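Local coordinates for protein 3-oxosteroid 1-dehydrogenase (PDB 7P18) that probably catalyses the FAD-dependent 1,2-dehydrogenation of 3-oxosteroids to 3-oxo-Delta(1)-steroids, passing the electrons on to an acceptor, at residues 69-72 and 73-77; 140-143 and 144-148. All coordinates share one frame; numbering follows the deposited sequence.

From the N terminus the chain first enters contact 1, two abutting segments (69-72 and 73-77) that form consecutive turns of helix 67-78. Contact 2 (140-143 and 144-148) comes later, in the connection between strand 131-138 and strand 157-158. Neither contact closes a long loop, since no residue separates its two segments. They stand in series, neither nesting nor crossing, with centres 41 Å apart on opposite sides of the chain's centre. Contact 1 rests on helix 84-104 and on loops carrying P56 and M532, whereas contact 2 packs against helix 208-222 and Y42. Their nearest atoms are about 31 Å apart, so the two do not touch.

Contact 1. Residues 69-72 and 73-77; sequences EALT and YLKAA
Y73 N donates to E69 O across 3.0 Å, the first of four i to i+4 bonds that cross the segments and identify this stretch as regular alpha-helix, part of helix 67-78. The next three run from L74 N to A70 O, K75 N to L71 O and A76 N to T72 O, and A77 N to Y73 O continues the series. The K75 N bond to L71 O measures 2.8 Å, with an N-H...O angle of 163°.

Apolar contact across the segments centres on L71 and K75, one turn apart. K75 CG and CD pass slantwise across L71 CG and CD1, with K75 CD 3.8 Å from L71 CG and K75 CG 4.0 Å from L71 CD1. L71 holds CG anti to its backbone N (chi1 179°) and beside its carbonyl carbon, which brings CG and CD1 against the lysine chain. The lysine then bends at chi3 and chi4, and its ammonium ends in a salt bridge with E84.

L71, which also touches L88, joins A70 and L74 in packing against L91 of helix 84-104, an aliphatic seam between the two helices. Other polar ends find partners beyond the two segments: E69 forms a salt bridge with K126 and a hydrogen bond with S66, while the hydroxyl of buried Y73 is bonded to P537 O and Y119 N, tying this helix to two loops.

Side-chain carbons also rest against the carbonyls one turn back. L74 CG lies 3.5 Å from A70 O, and A76 CB sits 3.4 Å from T72 O.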
ATOM      1  N   GLU A  69      -4.433  23.839   7.118  1.00 23.39           N
ATOM      2  CA  GLU A  69      -4.613  22.715   8.080  1.00 22.59           C
ATOM      3  C   GLU A  69      -3.787  21.489   7.617  1.00 19.78           C
ATOM      4  O   GLU A  69      -3.133  20.846   8.484  1.00 20.48           O
ATOM      5  CB  GLU A  69      -6.093  22.342   8.231  1.00 23.72           C
ATOM      6  CG  GLU A  69      -6.890  23.320   9.073  1.00 26.35           C
ATOM      7  CD  GLU A  69      -8.363  23.100   8.872  1.00 22.32           C
ATOM      8  OE1 GLU A  69      -8.841  23.377   7.741  1.00 27.94           O
ATOM      9  OE2 GLU A  69      -9.003  22.574   9.805  1.00 22.64           O
ATOM     10  N   ALA A  70      -3.835  21.161   6.323  1.00 21.22           N
ATOM     11  CA  ALA A  70      -3.126  20.019   5.724  1.00 22.48           C
ATOM     12  C   ALA A  70      -1.616  20.232   5.862  1.00 22.83           C
ATOM     13  O   ALA A  70      -0.881  19.247   6.127  1.00 20.63           O
ATOM     14  CB  ALA A  70      -3.566  19.802   4.304  1.00 21.26           C
ATOM     15  N   LEU A  71      -1.148  21.461   5.712  1.00 21.12           N
ATOM     16  CA  LEU A  71       0.301  21.757   5.864  1.00 22.19           C
ATOM     17  C   LEU A  71       0.686  21.592   7.335  1.00 20.71           C
ATOM     18  O   LEU A  71       1.754  21.017   7.608  1.00 24.16           O
ATOM     19  CB  LEU A  71       0.643  23.166   5.345  1.00 22.37           C
ATOM     20  CG  LEU A  71       2.117  23.558   5.498  1.00 22.00           C
ATOM     21  CD1 LEU A  71       3.008  22.664   4.646  1.00 23.04           C
ATOM     22  CD2 LEU A  71       2.334  25.021   5.141  1.00 25.01           C
ATOM     23  N   THR A  72      -0.132  22.062   8.278  1.00 21.24           N
ATOM     24  CA  THR A  72       0.116  21.883   9.720  1.00 20.26           C
ATOM     25  C   THR A  72       0.310  20.391  10.025  1.00 21.28           C
ATOM     26  O   THR A  72       1.292  20.006  10.677  1.00 21.00           O
ATOM     27  CB  THR A  72      -1.005  22.542  10.523  1.00 23.02           C
ATOM     28  OG1 THR A  72      -0.870  23.960  10.346  1.00 23.85           O
ATOM     29  CG2 THR A  72      -0.941  22.175  11.984  1.00 22.38           C
ATOM     30  N   TYR A  73      -0.624  19.581   9.566  1.00 20.45           N
ATOM     31  CA  TYR A  73      -0.600  18.109   9.730  1.00 18.48           C
ATOM     32  C   TYR A  73       0.676  17.516   9.113  1.00 18.84           C
ATOM     33  O   TYR A  73       1.337  16.748   9.823  1.00 19.60           O
ATOM     34  CB  TYR A  73      -1.862  17.521   9.146  1.00 18.13           C
ATOM     35  CG  TYR A  73      -2.054  16.049   9.379  1.00 18.40           C
ATOM     36  CD1 TYR A  73      -2.442  15.572  10.620  1.00 19.37           C
ATOM     37  CD2 TYR A  73      -1.887  15.138   8.355  1.00 22.40           C
ATOM     38  CE1 TYR A  73      -2.669  14.216  10.846  1.00 20.42           C
ATOM     39  CE2 TYR A  73      -2.112  13.786   8.567  1.00 19.43           C
ATOM     40  CZ  TYR A  73      -2.538  13.323   9.799  1.00 19.88           C
ATOM     41  OH  TYR A  73      -2.766  11.972  10.011  1.00 18.82           O
ATOM     42  N   LEU A  74       1.003  17.826   7.861  1.00 19.15           N
ATOM     43  CA  LEU A  74       2.213  17.252   7.206  1.00 19.73           C
ATOM     44  C   LEU A  74       3.497  17.738   7.890  1.00 21.21           C
ATOM     45  O   LEU A  74       4.435  16.948   8.023  1.00 22.00           O
ATOM     46  CB  LEU A  74       2.202  17.531   5.706  1.00 20.31           C
ATOM     47  CG  LEU A  74       1.188  16.708   4.914  1.00 21.35           C
ATOM     48  CD1 LEU A  74       1.377  16.973   3.448  1.00 22.79           C
ATOM     49  CD2 LEU A  74       1.360  15.218   5.254  1.00 23.73           C
ATOM     50  N   LYS A  75       3.578  18.998   8.332  1.00 20.31           N
ATOM     51  CA  LYS A  75       4.793  19.480   9.027  1.00 21.53           C
ATOM     52  C   LYS A  75       4.913  18.727  10.352  1.00 21.69           C
ATOM     53  O   LYS A  75       6.000  18.293  10.700  1.00 22.98           O
ATOM     54  CB  LYS A  75       4.758  21.008   9.222  1.00 19.28           C
ATOM     55  CG  LYS A  75       5.027  21.781   7.944  1.00 22.07           C
ATOM     56  CD  LYS A  75       4.877  23.279   8.157  1.00 23.48           C
ATOM     57  CE  LYS A  75       5.959  23.842   9.062  1.00 25.28           C
ATOM     58  NZ  LYS A  75       7.276  23.779   8.385  1.00 28.15           N
ATOM     59  N   ALA A  76       3.826  18.535  11.061  1.00 19.39           N
ATOM     60  CA  ALA A  76       3.824  17.786  12.330  1.00 21.77           C
ATOM     61  C   ALA A  76       4.246  16.341  12.056  1.00 21.86           C
ATOM     62  O   ALA A  76       5.046  15.806  12.833  1.00 24.14           O
ATOM     63  CB  ALA A  76       2.475  17.863  12.989  1.00 23.36           C
ATOM     64  N   ALA A  77       3.769  15.730  10.975  1.00 23.95           N
ATOM     65  CA  ALA A  77       3.989  14.286  10.742  1.00 21.91           C
ATOM     66  C   ALA A  77       5.409  14.057  10.228  1.00 21.04           C
ATOM     67  O   ALA A  77       5.992  13.003  10.567  1.00 21.78           O
ATOM     68  CB  ALA A  77       2.968  13.739   9.801  1.00 21.47           C
TER

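Contact 2. Residues 140-143 and 144-148; sequences ALLG and DEFAN
L142 and F146 form the tight side of this short 3-10 turn. L142 CB lies 3.7 Å from F146 N, and the two CB atoms are 4.2 Å apart. L142 CD1 sits at the edge of the phenyl ring, near its plane, so the leucine does not cover a ring face. F146 keeps CG anti to its backbone N (chi1 178°), sending the ring away from G143. Buried L142 continues the packing onto A214, H218 and L221 of helix 208-222.

Two i to i+3 bonds define the turn: E145 N to L142 O and F146 N to G143 O, both 3.1 Å. G143 turns the chain with a positive phi of 49°.

The solvent side is looser. G143 and D144 are exposed, and the D144 carboxylate comes no closer than OD1 to G143 C at 4.2 Å. Separately, within 144-148, N148 ND2 meets E145 OE1 at 3.0 Å, almost straight at 175°, but from above the carboxylate plane. This hydrogen bond from the N148 amide, with R217, which only touches E145, may favour negative charge on the glutamate, whereas the contact across the segments consists of backbone bonds and apolar packing.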
ATOM      1  N   ALA A 140     -13.980  -4.966 -19.214  1.00 34.43           N
ATOM      2  CA  ALA A 140     -14.350  -5.220 -20.631  1.00 34.92           C
ATOM      3  C   ALA A 140     -13.825  -4.078 -21.495  1.00 36.50           C
ATOM      4  O   ALA A 140     -13.428  -4.342 -22.642  1.00 36.20           O
ATOM      5  CB  ALA A 140     -15.846  -5.399 -20.797  1.00 38.63           C
ATOM      6  N   LEU A 141     -13.724  -2.849 -20.954  1.00 34.11           N
ATOM      7  CA  LEU A 141     -13.217  -1.683 -21.741  1.00 33.28           C
ATOM      8  C   LEU A 141     -11.752  -1.886 -22.128  1.00 31.99           C
ATOM      9  O   LEU A 141     -11.272  -1.197 -23.052  1.00 35.83           O
ATOM     10  CB  LEU A 141     -13.393  -0.385 -20.946  1.00 36.77           C
ATOM     11  CG  LEU A 141     -14.820  -0.023 -20.536  1.00 36.07           C
ATOM     12  CD1 LEU A 141     -14.809   1.158 -19.567  1.00 39.27           C
ATOM     13  CD2 LEU A 141     -15.678   0.319 -21.741  1.00 37.51           C
ATOM     14  N   LEU A 142     -11.032  -2.812 -21.485  1.00 33.49           N
ATOM     15  CA  LEU A 142      -9.617  -3.080 -21.834  1.00 35.33           C
ATOM     16  C   LEU A 142      -9.476  -3.976 -23.082  1.00 36.43           C
ATOM     17  O   LEU A 142      -8.339  -4.068 -23.595  1.00 32.25           O
ATOM     18  CB  LEU A 142      -8.938  -3.734 -20.633  1.00 36.56           C
ATOM     19  CG  LEU A 142      -8.818  -2.825 -19.408  1.00 32.98           C
ATOM     20  CD1 LEU A 142      -8.393  -3.651 -18.217  1.00 32.38           C
ATOM     21  CD2 LEU A 142      -7.843  -1.689 -19.692  1.00 34.82           C
ATOM     22  N   GLY A 143     -10.546  -4.639 -23.528  1.00 38.43           N
ATOM     23  CA  GLY A 143     -10.438  -5.710 -24.540  1.00 38.14           C
ATOM     24  C   GLY A 143      -9.346  -6.703 -24.151  1.00 35.62           C
ATOM     25  O   GLY A 143      -9.275  -7.093 -22.956  1.00 35.84           O
ATOM     26  N   ASP A 144      -8.469  -7.045 -25.099  1.00 39.08           N
ATOM     27  CA  ASP A 144      -7.461  -8.119 -24.919  1.00 40.36           C
ATOM     28  C   ASP A 144      -6.401  -7.699 -23.886  1.00 38.88           C
ATOM     29  O   ASP A 144      -5.741  -8.600 -23.350  1.00 36.95           O
ATOM     30  CB  ASP A 144      -6.833  -8.515 -26.253  1.00 48.03           C
ATOM     31  CG  ASP A 144      -7.812  -9.188 -27.199  1.00 48.22           C
ATOM     32  OD1 ASP A 144      -8.689  -9.936 -26.726  1.00 51.61           O
ATOM     33  OD2 ASP A 144      -7.689  -8.940 -28.396  1.00 59.65           O
ATOM     34  N   GLU A 145      -6.277  -6.407 -23.547  1.00 37.68           N
ATOM     35  CA  GLU A 145      -5.279  -5.952 -22.528  1.00 33.84           C
ATOM     36  C   GLU A 145      -5.691  -6.367 -21.114  1.00 30.22           C
ATOM     37  O   GLU A 145      -4.816  -6.374 -20.217  1.00 30.74           O
ATOM     38  CB  GLU A 145      -5.004  -4.456 -22.676  1.00 35.04           C
ATOM     39  CG  GLU A 145      -4.140  -4.144 -23.889  1.00 39.45           C
ATOM     40  CD  GLU A 145      -2.793  -4.847 -23.915  1.00 40.31           C
ATOM     41  OE1 GLU A 145      -2.297  -5.253 -22.834  1.00 44.33           O
ATOM     42  OE2 GLU A 145      -2.272  -5.032 -25.020  1.00 45.74           O
ATOM     43  N   PHE A 146      -6.937  -6.777 -20.891  1.00 32.65           N
ATOM     44  CA  PHE A 146      -7.342  -7.380 -19.607  1.00 34.90           C
ATOM     45  C   PHE A 146      -6.410  -8.550 -19.271  1.00 33.62           C
ATOM     46  O   PHE A 146      -6.042  -8.710 -18.088  1.00 33.30           O
ATOM     47  CB  PHE A 146      -8.812  -7.786 -19.610  1.00 35.55           C
ATOM     48  CG  PHE A 146      -9.227  -8.452 -18.327  1.00 35.19           C
ATOM     49  CD1 PHE A 146      -9.149  -7.762 -17.125  1.00 34.05           C
ATOM     50  CD2 PHE A 146      -9.642  -9.783 -18.309  1.00 38.37           C
ATOM     51  CE1 PHE A 146      -9.514  -8.360 -15.937  1.00 35.32           C
ATOM     52  CE2 PHE A 146      -9.951 -10.397 -17.107  1.00 36.71           C
ATOM     53  CZ  PHE A 146      -9.930  -9.677 -15.936  1.00 40.58           C
ATOM     54  N   ALA A 147      -5.953  -9.300 -20.279  1.00 32.87           N
ATOM     55  CA  ALA A 147      -5.116 -10.509 -20.076  1.00 35.13           C
ATOM     56  C   ALA A 147      -3.805 -10.144 -19.373  1.00 34.29           C
ATOM     57  O   ALA A 147      -3.237 -11.018 -18.716  1.00 34.53           O
ATOM     58  CB  ALA A 147      -4.851 -11.193 -21.409  1.00 35.15           C
ATOM     59  N   ASN A 148      -3.348  -8.890 -19.497  1.00 32.64           N
ATOM     60  CA  ASN A 148      -2.020  -8.437 -19.001  1.00 29.16           C
ATOM     61  C   ASN A 148      -2.114  -7.605 -17.711  1.00 28.52           C
ATOM     62  O   ASN A 148      -1.044  -7.164 -17.227  1.00 29.97           O
ATOM     63  CB  ASN A 148      -1.300  -7.684 -20.117  1.00 31.62           C
ATOM     64  CG  ASN A 148      -1.044  -8.566 -21.322  1.00 36.55           C
ATOM     65  OD1 ASN A 148      -0.633  -9.722 -21.167  1.00 30.58           O
ATOM     66  ND2 ASN A 148      -1.252  -8.003 -22.507  1.00 32.22           N
TER